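Local coordinates for hypothetical protein (Leishmania major, PDB 2AR1) that is of unknown function but carries an EVE domain of the PUA clan, and so may, like relatives in that clan, bind modified nucleic acid, at residues T41-G46 against L86-F91; A121-V126 against Y161-N166; L127-L132 against M141-Q146. One frame throughout, in Å; residues are numbered along the deposited sequence.

In the fold
All three contacts fall within the EVE domain and lie on or beside strand 113-128: contact 1 is between its two neighbours in the sheet, contact 2 uses the strand itself, and contact 3 the helix that follows it. Contact 1 lies at the surface; its chemistry is mainly polar, one carboxylate holding a backbone N-H and a water. Contacts 2 and 3 lie on the opposite side of the chain's centre, about 25 Å from contact 1 between centres, and both are partly buried. Contact 3 is nested within the loop closed by contact 2, and the two touch through Ile162 and Met141. Contact 2 stacks an amide on an indole, whereas contact 3 is made of leucines and a phenylalanine.

Contact 1 of 3, residues T41-G46 against L86-F91; sequences TSPWDG and LAYDDF
Asp90 reaches across to Gly46 at one border of the mixed sheet of the EVE domain, where strands 41-43 and 76-89 flank strand 113-128 on either side and the loops that follow them come together past its edge. Gly46 N donates to Asp90 OD2 over 2.9 Å in an almost straight bond (172°), arriving on the syn side of the carboxylate and 18° out of its plane. With CG anti to the backbone N (chi1 -179°), the carboxylate of Asp90 is placed beside Gly46 N. Asp45 brings its CB to 3.8 Å from Asp90 OD1. Farther along, the phenol of Tyr88 ends against the proline ring, with Tyr88 OH 3.3 Å from Pro43 CB. Water 1 lies 2.9 Å from Asp90 OD2 and within hydrogen-bonding distance of Trp44 O as well, so it can link the carboxylate to the loop, which is held directly and probably also through solvent. Arg48 forms a salt bridge with Asp90 OD2 and Thr92 a hydrogen bond with Asp90 OD1, which together fix the rotation of the group and probably favour its charged form. Tyr88 lies over the intervening strand, its OH hydrogen-bonded to OD1 of Asp116 there.

Contact 2 of 3, residues A121-V126 against Y161-N166; sequences ARWDTV and YILRMN
Trp123 and Asn166 are the residues whose CA atoms come nearest, 7.4 Å apart, where strand 121-123 runs at 56° to helix 161-166 with 11.5 Å between the axes. Trp123 has its CB directed to the helix, and its indole presents one face to Asn166. Asn166 lies flat on that face, its amide plane only 7° from the ring plane, with Asn166 CG 3.3 Å from Trp123 CD2. The amide is spread over the pyrrole side: Asn166 OD1 lies near Trp123 CG, and ND2 near CD1 and NE1. Behind it, Asn166 CB sits above the six-membered ring, 3.4 Å from the centroid and practically on its normal, a CH-pi contact. This overlap follows from a first torsion that places Asn166 CG anti to the backbone N (chi1 175°). One helical turn earlier, Ile162 comes to the rim of the indole, its CG2 3.8 Å from Trp123 CH2 and close to the ring plane, while Leu163 CG meets the edge at Trp123 CZ2. Val77 and Leu80 of strand 76-89 also pack on the tryptophan. Asn166 OD1 accepts a hydrogen bond from Gln169, which steadies the amide. Trp123 NE1 and Asn166 ND2, 3.3 Å apart, are both donors and form no bond; between these two segments the contact is made by stacking, CH-pi and apolar packing, without a hydrogen bond.

Contact 3 of 3, residues L127-L132 against M141-Q146; sequences LTLHEL and MALFTQ
The ring of Phe144 carries Leu143 CB 4.1 Å over one face, nearer the ring's margin than its middle, and receives Leu129 and Leu132 at its edge. Leu129 CD1 comes in near the ring plane, 3.9 Å from Phe144 CE1, the two side chains running alongside each other with opposite sense. Leu132 meets the far end of the ring, with its CB 4.0 Å from Phe144 CZ, also in plane, and its carbonyl oxygen reaching the same carbon obliquely. Phe144 has CG anti to the carbonyl carbon (chi1 -57°), which swings the phenyl across to the other segment although its CB does not face that way. Leu143 adds a second point of contact through one methyl: Leu143 CD2 lies 3.9 Å from Leu129 CD1 and 4.0 Å from Leu132 CD1, bridging two leucines of the facing helix. No hydrogen bond crosses between the segments. Helix 129-132 begins where strand 113-128 ends, and Thr128 is its N-cap, the side-chain OG1 accepting from Glu131 N at 3.3 Å. The contact thus joins this short helix to the weakly bonded one at 142-145. Tyr68 of strand 64-69 touches Leu129, Leu132 and Leu143 together, Gln152 of strand 151-154 meets Leu143, and helix 156-169 packs on Leu127 and Met141 through Ile162.

Contact 1 of 3, residues T41-G46 against L86-F91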
loop_
_atom_site.group_PDB
_atom_site.type_symbol
_atom_site.label_atom_id
_atom_site.label_comp_id
_atom_site.label_asym_id
_atom_site.label_seq_id
_atom_site.Cartn_x
_atom_site.Cartn_y
_atom_site.Cartn_z
ATOM N N THR A 41 -4.992 -3.295 12.809
ATOM C CA THR A 41 -3.941 -3.906 11.991
ATOM C C THR A 41 -4.551 -4.929 11.018
ATOM O O THR A 41 -5.591 -5.558 11.307
ATOM C CB THR A 41 -2.826 -4.617 12.820
ATOM O OG1 THR A 41 -3.364 -5.789 13.446
ATOM C CG2 THR A 41 -2.247 -3.705 13.927
ATOM N N SER A 42 -3.847 -5.173 9.917
ATOM C CA SER A 42 -4.294 -6.152 8.956
ATOM C C SER A 42 -3.083 -6.704 8.203
ATOM O O SER A 42 -2.157 -5.960 7.923
ATOM C CB SER A 42 -5.261 -5.523 7.984
ATOM O OG SER A 42 -5.576 -6.387 6.873
ATOM N N PRO A 43 -3.109 -8.000 7.869
ATOM C CA PRO A 43 -2.099 -8.490 6.900
ATOM C C PRO A 43 -2.394 -7.828 5.556
ATOM O O PRO A 43 -3.528 -7.549 5.284
ATOM C CB PRO A 43 -2.381 -9.983 6.832
ATOM C CG PRO A 43 -3.741 -10.162 7.395
ATOM C CD PRO A 43 -4.051 -9.040 8.296
ATOM N N TRP A 44 -1.386 -7.628 4.710
ATOM C CA TRP A 44 -1.627 -7.091 3.385
ATOM C C TRP A 44 -1.731 -8.230 2.365
ATOM O O TRP A 44 -0.790 -8.488 1.594
ATOM C CB TRP A 44 -0.549 -6.079 3.035
ATOM C CG TRP A 44 -1.008 -5.149 1.980
ATOM C CD1 TRP A 44 -0.643 -5.147 0.697
ATOM C CD2 TRP A 44 -1.973 -4.109 2.129
ATOM N NE1 TRP A 44 -1.293 -4.161 0.003
ATOM C CE2 TRP A 44 -2.117 -3.500 0.893
ATOM C CE3 TRP A 44 -2.711 -3.628 3.231
ATOM C CZ2 TRP A 44 -2.955 -2.435 0.711
ATOM C CZ3 TRP A 44 -3.527 -2.600 3.043
ATOM C CH2 TRP A 44 -3.638 -1.996 1.802
ATOM N N ASP A 45 -2.881 -8.919 2.393
ATOM C CA ASP A 45 -3.073 -10.115 1.592
ATOM C C ASP A 45 -3.484 -9.775 0.170
ATOM O O ASP A 45 -3.890 -8.672 -0.126
ATOM C CB ASP A 45 -4.114 -11.049 2.207
ATOM C CG ASP A 45 -5.429 -10.416 2.322
ATOM O OD1 ASP A 45 -6.129 -10.227 1.321
ATOM O OD2 ASP A 45 -5.752 -10.133 3.453
ATOM N N GLY A 46 -3.298 -10.746 -0.706
ATOM C CA GLY A 46 -3.846 -10.717 -2.052
ATOM C C GLY A 46 -3.036 -10.056 -3.137
ATOM O O GLY A 46 -3.565 -9.842 -4.231
ATOM N N LEU A 86 7.283 -8.031 9.492
ATOM C CA LEU A 86 7.928 -8.404 8.264
ATOM C C LEU A 86 7.205 -9.487 7.466
ATOM O O LEU A 86 6.465 -10.264 8.012
ATOM C CB LEU A 86 9.316 -8.921 8.584
ATOM C CG LEU A 86 10.365 -7.987 9.176
ATOM C CD1 LEU A 86 11.596 -8.771 9.424
ATOM C CD2 LEU A 86 10.667 -6.857 8.247
ATOM N N ALA A 87 7.539 -9.577 6.174
ATOM C CA ALA A 87 6.840 -10.439 5.242
ATOM C C ALA A 87 6.824 -11.928 5.638
ATOM O O ALA A 87 7.817 -12.494 6.157
ATOM C CB ALA A 87 7.399 -10.244 3.835
ATOM N N TYR A 88 5.647 -12.533 5.527
ATOM C CA TYR A 88 5.455 -13.919 5.795
ATOM C C TYR A 88 4.524 -14.469 4.743
ATOM O O TYR A 88 3.965 -13.710 3.968
ATOM C CB TYR A 88 4.880 -14.108 7.205
ATOM C CG TYR A 88 3.548 -13.435 7.520
ATOM C CD1 TYR A 88 3.484 -12.096 7.845
ATOM C CD2 TYR A 88 2.373 -14.186 7.559
ATOM C CE1 TYR A 88 2.259 -11.489 8.158
ATOM C CE2 TYR A 88 1.145 -13.587 7.841
ATOM C CZ TYR A 88 1.117 -12.246 8.163
ATOM O OH TYR A 88 -0.121 -11.648 8.493
ATOM N N ASP A 89 4.335 -15.779 4.730
ATOM C CA ASP A 89 3.567 -16.426 3.660
ATOM C C ASP A 89 2.141 -15.936 3.621
ATOM O O ASP A 89 1.493 -15.839 4.674
ATOM C CB ASP A 89 3.586 -17.942 3.790
ATOM C CG ASP A 89 4.855 -18.564 3.224
ATOM O OD1 ASP A 89 5.931 -17.900 3.084
ATOM O OD2 ASP A 89 4.727 -19.741 2.870
ATOM N N ASP A 90 1.679 -15.559 2.430
ATOM C CA ASP A 90 0.292 -15.123 2.250
ATOM C C ASP A 90 -0.606 -16.338 2.114
ATOM O O ASP A 90 -0.827 -16.849 1.017
ATOM C CB ASP A 90 0.126 -14.239 1.025
ATOM C CG ASP A 90 -1.277 -13.766 0.863
ATOM O OD1 ASP A 90 -2.124 -14.247 1.615
ATOM O OD2 ASP A 90 -1.495 -12.958 -0.015
ATOM N N PHE A 91 -1.186 -16.773 3.231
ATOM C CA PHE A 91 -2.060 -17.938 3.251
ATOM C C PHE A 91 -3.370 -17.829 2.444
ATOM O O PHE A 91 -4.008 -18.854 2.220
ATOM C CB PHE A 91 -2.360 -18.364 4.700
ATOM C CG PHE A 91 -2.883 -17.250 5.529
ATOM C CD1 PHE A 91 -4.143 -16.720 5.267
ATOM C CD2 PHE A 91 -2.116 -16.686 6.521
ATOM C CE1 PHE A 91 -4.659 -15.654 6.003
ATOM C CE2 PHE A 91 -2.616 -15.613 7.278
ATOM C CZ PHE A 91 -3.896 -15.074 6.986
HETATM O O HOH W 1 -0.121 -10.420 -0.506
#

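Contact 2 of 3, residues A121-V126 against Y161-N166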
loop_
_atom_site.group_PDB
_atom_site.type_symbol
_atom_site.label_atom_id
_atom_site.label_comp_id
_atom_site.label_asym_id
_atom_site.label_seq_id
_atom_site.Cartn_x
_atom_site.Cartn_y
_atom_site.Cartn_z
ATOM N N ALA A 121 -3.566 7.051 9.934
ATOM C CA ALA A 121 -4.425 8.225 9.667
ATOM C C ALA A 121 -5.435 8.007 8.536
ATOM O O ALA A 121 -5.166 7.303 7.589
ATOM C CB ALA A 121 -3.615 9.405 9.394
ATOM N N ARG A 122 -6.624 8.625 8.724
ATOM C CA ARG A 122 -7.699 8.581 7.785
ATOM C C ARG A 122 -7.891 10.041 7.379
ATOM O O ARG A 122 -8.219 10.874 8.231
ATOM C CB ARG A 122 -8.968 8.009 8.419
ATOM C CG ARG A 122 -10.098 7.567 7.453
ATOM C CD ARG A 122 -10.729 8.628 6.624
ATOM N NE ARG A 122 -11.930 8.049 6.059
ATOM C CZ ARG A 122 -12.746 8.686 5.236
ATOM N NH1 ARG A 122 -12.470 9.923 4.881
ATOM N NH2 ARG A 122 -13.848 8.109 4.793
ATOM N N TRP A 123 -7.651 10.384 6.128
ATOM C CA TRP A 123 -7.666 11.757 5.762
ATOM C C TRP A 123 -9.127 12.148 5.462
ATOM O O TRP A 123 -9.919 11.326 4.931
ATOM C CB TRP A 123 -6.774 12.033 4.572
ATOM C CG TRP A 123 -5.349 11.912 4.888
ATOM C CD1 TRP A 123 -4.794 11.769 6.156
ATOM C CD2 TRP A 123 -4.239 11.942 3.946
ATOM N NE1 TRP A 123 -3.405 11.688 6.028
ATOM C CE2 TRP A 123 -3.057 11.823 4.702
ATOM C CE3 TRP A 123 -4.143 12.114 2.534
ATOM C CZ2 TRP A 123 -1.772 11.864 4.087
ATOM C CZ3 TRP A 123 -2.843 12.102 1.922
ATOM C CH2 TRP A 123 -1.704 11.999 2.725
ATOM N N ASP A 124 -9.500 13.395 5.714
ATOM C CA ASP A 124 -10.916 13.805 5.578
ATOM C C ASP A 124 -11.504 13.603 4.168
ATOM O O ASP A 124 -12.681 13.268 3.996
ATOM C CB ASP A 124 -11.112 15.263 5.991
ATOM C CG ASP A 124 -10.814 15.583 7.454
ATOM O OD1 ASP A 124 -10.370 14.742 8.276
ATOM O OD2 ASP A 124 -10.959 16.798 7.705
ATOM N N THR A 125 -10.681 13.860 3.150
ATOM C CA THR A 125 -11.062 13.607 1.779
ATOM C C THR A 125 -9.813 13.045 1.145
ATOM O O THR A 125 -8.675 13.260 1.646
ATOM C CB THR A 125 -11.509 14.851 1.040
ATOM O OG1 THR A 125 -10.439 15.800 1.003
ATOM C CG2 THR A 125 -12.698 15.454 1.755
ATOM N N VAL A 126 -10.035 12.221 0.155
ATOM C CA VAL A 126 -8.934 11.606 -0.569
ATOM C C VAL A 126 -8.140 12.713 -1.246
ATOM O O VAL A 126 -8.664 13.708 -1.727
ATOM C CB VAL A 126 -9.450 10.618 -1.610
ATOM C CG1 VAL A 126 -8.309 10.034 -2.446
ATOM C CG2 VAL A 126 -10.154 9.453 -1.011
ATOM N N TYR A 161 6.044 15.584 0.511
ATOM C CA TYR A 161 5.208 16.489 -0.314
ATOM C C TYR A 161 3.716 16.127 -0.226
ATOM O O TYR A 161 2.792 16.997 -0.045
ATOM C CB TYR A 161 5.792 16.534 -1.715
ATOM C CG TYR A 161 5.295 17.819 -2.357
ATOM C CD1 TYR A 161 4.021 17.912 -2.970
ATOM C CD2 TYR A 161 6.053 19.010 -2.238
ATOM C CE1 TYR A 161 3.592 19.071 -3.520
ATOM C CE2 TYR A 161 5.640 20.197 -2.790
ATOM C CZ TYR A 161 4.379 20.272 -3.422
ATOM O OH TYR A 161 3.791 21.441 -3.961
ATOM N N ILE A 162 3.460 14.821 -0.229
ATOM C CA ILE A 162 2.095 14.276 -0.156
ATOM C C ILE A 162 1.439 14.593 1.179
ATOM O O ILE A 162 0.303 15.032 1.167
ATOM C CB ILE A 162 2.043 12.788 -0.575
ATOM C CG1 ILE A 162 2.409 12.695 -2.029
ATOM C CG2 ILE A 162 0.773 12.086 -0.182
ATOM C CD1 ILE A 162 2.614 11.242 -2.637
ATOM N N LEU A 163 2.147 14.458 2.267
ATOM C CA LEU A 163 1.647 14.784 3.593
ATOM C C LEU A 163 1.394 16.283 3.648
ATOM O O LEU A 163 0.375 16.718 4.188
ATOM C CB LEU A 163 2.567 14.267 4.691
ATOM C CG LEU A 163 2.223 12.800 5.072
ATOM C CD1 LEU A 163 2.457 11.768 4.078
ATOM C CD2 LEU A 163 3.023 12.472 6.282
ATOM N N ARG A 164 2.247 17.099 3.051
ATOM C CA ARG A 164 2.055 18.553 2.953
ATOM C C ARG A 164 0.768 18.875 2.218
ATOM O O ARG A 164 0.022 19.761 2.558
ATOM C CB ARG A 164 3.273 19.204 2.293
ATOM C CG ARG A 164 2.984 20.476 1.592
ATOM C CD ARG A 164 4.036 20.940 0.568
ATOM N NE ARG A 164 3.585 22.198 -0.029
ATOM C CZ ARG A 164 4.343 23.117 -0.620
ATOM N NH1 ARG A 164 5.635 22.958 -0.692
ATOM N NH2 ARG A 164 3.782 24.251 -1.066
ATOM N N MET A 165 0.563 18.206 1.105
ATOM C CA MET A 165 -0.683 18.371 0.340
ATOM C C MET A 165 -1.976 18.064 1.132
ATOM O O MET A 165 -3.006 18.749 0.985
ATOM C CB MET A 165 -0.647 17.530 -0.913
ATOM C CG MET A 165 0.340 18.039 -1.919
ATOM S SD MET A 165 0.587 16.844 -3.293
ATOM C CE MET A 165 -0.844 16.975 -4.120
ATOM N N ASN A 166 -1.921 17.003 1.944
ATOM C CA ASN A 166 -3.074 16.706 2.798
ATOM C C ASN A 166 -3.348 17.867 3.750
ATOM O O ASN A 166 -4.521 18.249 3.978
ATOM C CB ASN A 166 -2.916 15.406 3.576
ATOM C CG ASN A 166 -4.073 15.178 4.538
ATOM O OD1 ASN A 166 -5.237 15.155 4.117
ATOM N ND2 ASN A 166 -3.772 15.002 5.815
#

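Contact 3 of 3, residues L127-L132 against M141-Q146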
loop_
_atom_site.group_PDB
_atom_site.type_symbol
_atom_site.label_atom_id
_atom_site.label_comp_id
_atom_site.label_asym_id
_atom_site.label_seq_id
_atom_site.Cartn_x
_atom_site.Cartn_y
_atom_site.Cartn_z
ATOM N N LEU A 127 -6.844 12.543 -1.269
ATOM C CA LEU A 127 -5.967 13.418 -2.066
ATOM C C LEU A 127 -5.897 12.855 -3.493
ATOM O O LEU A 127 -5.293 11.807 -3.705
ATOM C CB LEU A 127 -4.605 13.471 -1.395
ATOM C CG LEU A 127 -3.540 14.366 -2.018
ATOM C CD1 LEU A 127 -4.008 15.850 -1.993
ATOM C CD2 LEU A 127 -2.168 14.202 -1.439
ATOM N N THR A 128 -6.542 13.534 -4.450
ATOM C CA THR A 128 -6.838 12.859 -5.660
ATOM C C THR A 128 -5.593 12.618 -6.499
ATOM O O THR A 128 -4.592 13.359 -6.388
ATOM C CB THR A 128 -7.783 13.670 -6.553
ATOM O OG1 THR A 128 -7.203 14.984 -6.815
ATOM C CG2 THR A 128 -9.123 13.788 -5.855
ATOM N N LEU A 129 -5.730 11.637 -7.389
ATOM C CA LEU A 129 -4.687 11.307 -8.379
ATOM C C LEU A 129 -4.379 12.525 -9.251
ATOM O O LEU A 129 -3.173 12.806 -9.489
ATOM C CB LEU A 129 -5.033 10.064 -9.149
ATOM C CG LEU A 129 -3.921 9.763 -10.128
ATOM C CD1 LEU A 129 -2.753 9.077 -9.586
ATOM C CD2 LEU A 129 -4.565 9.057 -11.307
ATOM N N HIS A 130 -5.442 13.242 -9.647
ATOM C CA HIS A 130 -5.280 14.457 -10.508
ATOM C C HIS A 130 -4.296 15.421 -9.811
ATOM O O HIS A 130 -3.337 15.903 -10.424
ATOM C CB HIS A 130 -6.615 15.157 -10.713
ATOM C CG HIS A 130 -6.464 16.520 -11.312
ATOM N ND1 HIS A 130 -6.265 16.725 -12.666
ATOM C CD2 HIS A 130 -6.441 17.747 -10.741
ATOM C CE1 HIS A 130 -6.173 18.023 -12.911
ATOM N NE2 HIS A 130 -6.306 18.666 -11.762
ATOM N N GLU A 131 -4.474 15.659 -8.501
ATOM C CA GLU A 131 -3.561 16.549 -7.815
ATOM C C GLU A 131 -2.174 15.962 -7.723
ATOM O O GLU A 131 -1.212 16.735 -7.734
ATOM C CB GLU A 131 -4.034 16.963 -6.429
ATOM C CG GLU A 131 -5.232 17.880 -6.422
ATOM C CD GLU A 131 -5.115 19.064 -7.421
ATOM O OE1 GLU A 131 -4.071 19.771 -7.464
ATOM O OE2 GLU A 131 -6.082 19.318 -8.169
ATOM N N LEU A 132 -2.076 14.634 -7.589
ATOM C CA LEU A 132 -0.748 14.028 -7.409
ATOM C C LEU A 132 0.049 14.268 -8.704
ATOM O O LEU A 132 1.286 14.425 -8.651
ATOM C CB LEU A 132 -0.804 12.542 -7.108
ATOM C CG LEU A 132 -1.429 12.188 -5.739
ATOM C CD1 LEU A 132 -1.761 10.708 -5.668
ATOM C CD2 LEU A 132 -0.611 12.640 -4.510
ATOM N N MET A 141 7.291 9.724 -9.292
ATOM C CA MET A 141 6.643 8.586 -8.596
ATOM C C MET A 141 6.401 7.410 -9.571
ATOM O O MET A 141 5.994 7.519 -10.722
ATOM C CB MET A 141 5.281 8.950 -7.882
ATOM C CG MET A 141 5.306 10.054 -6.878
ATOM S SD MET A 141 3.633 10.239 -6.153
ATOM C CE MET A 141 3.658 8.913 -4.962
ATOM N N ALA A 142 6.682 6.246 -8.980
ATOM C CA ALA A 142 6.382 4.965 -9.577
ATOM C C ALA A 142 4.943 4.816 -9.891
ATOM O O ALA A 142 4.585 4.080 -10.796
ATOM C CB ALA A 142 6.763 3.876 -8.555
ATOM N N LEU A 143 4.119 5.457 -9.073
ATOM C CA LEU A 143 2.690 5.478 -9.303
ATOM C C LEU A 143 2.323 5.775 -10.741
ATOM O O LEU A 143 1.441 5.168 -11.313
ATOM C CB LEU A 143 2.053 6.518 -8.362
ATOM C CG LEU A 143 0.540 6.544 -8.326
ATOM C CD1 LEU A 143 -0.017 5.218 -7.876
ATOM C CD2 LEU A 143 0.144 7.666 -7.429
ATOM N N PHE A 144 3.072 6.656 -11.366
ATOM C CA PHE A 144 2.735 7.133 -12.687
ATOM C C PHE A 144 3.290 6.202 -13.770
ATOM O O PHE A 144 2.639 6.013 -14.785
ATOM C CB PHE A 144 3.225 8.567 -12.829
ATOM C CG PHE A 144 2.667 9.479 -11.780
ATOM C CD1 PHE A 144 1.355 9.343 -11.351
ATOM C CD2 PHE A 144 3.463 10.435 -11.160
ATOM C CE1 PHE A 144 0.880 10.153 -10.374
ATOM C CE2 PHE A 144 2.982 11.237 -10.212
ATOM C CZ PHE A 144 1.702 11.075 -9.790
ATOM N N THR A 145 4.469 5.621 -13.506
ATOM C CA THR A 145 5.205 4.698 -14.415
ATOM C C THR A 145 4.533 3.318 -14.526
ATOM O O THR A 145 4.212 2.839 -15.607
ATOM C CB THR A 145 6.621 4.393 -13.797
ATOM O OG1 THR A 145 7.289 5.595 -13.393
ATOM C CG2 THR A 145 7.524 3.626 -14.743
ATOM N N GLN A 146 4.353 2.687 -13.379
ATOM C CA GLN A 146 4.227 1.241 -13.236
ATOM C C GLN A 146 2.833 0.837 -12.768
ATOM O O GLN A 146 2.537 0.880 -11.590
ATOM C CB GLN A 146 5.226 0.742 -12.174
ATOM C CG GLN A 146 6.581 1.425 -12.181
ATOM C CD GLN A 146 7.711 0.436 -12.185
ATOM O OE1 GLN A 146 7.787 -0.409 -13.078
ATOM N NE2 GLN A 146 8.608 0.535 -11.199
#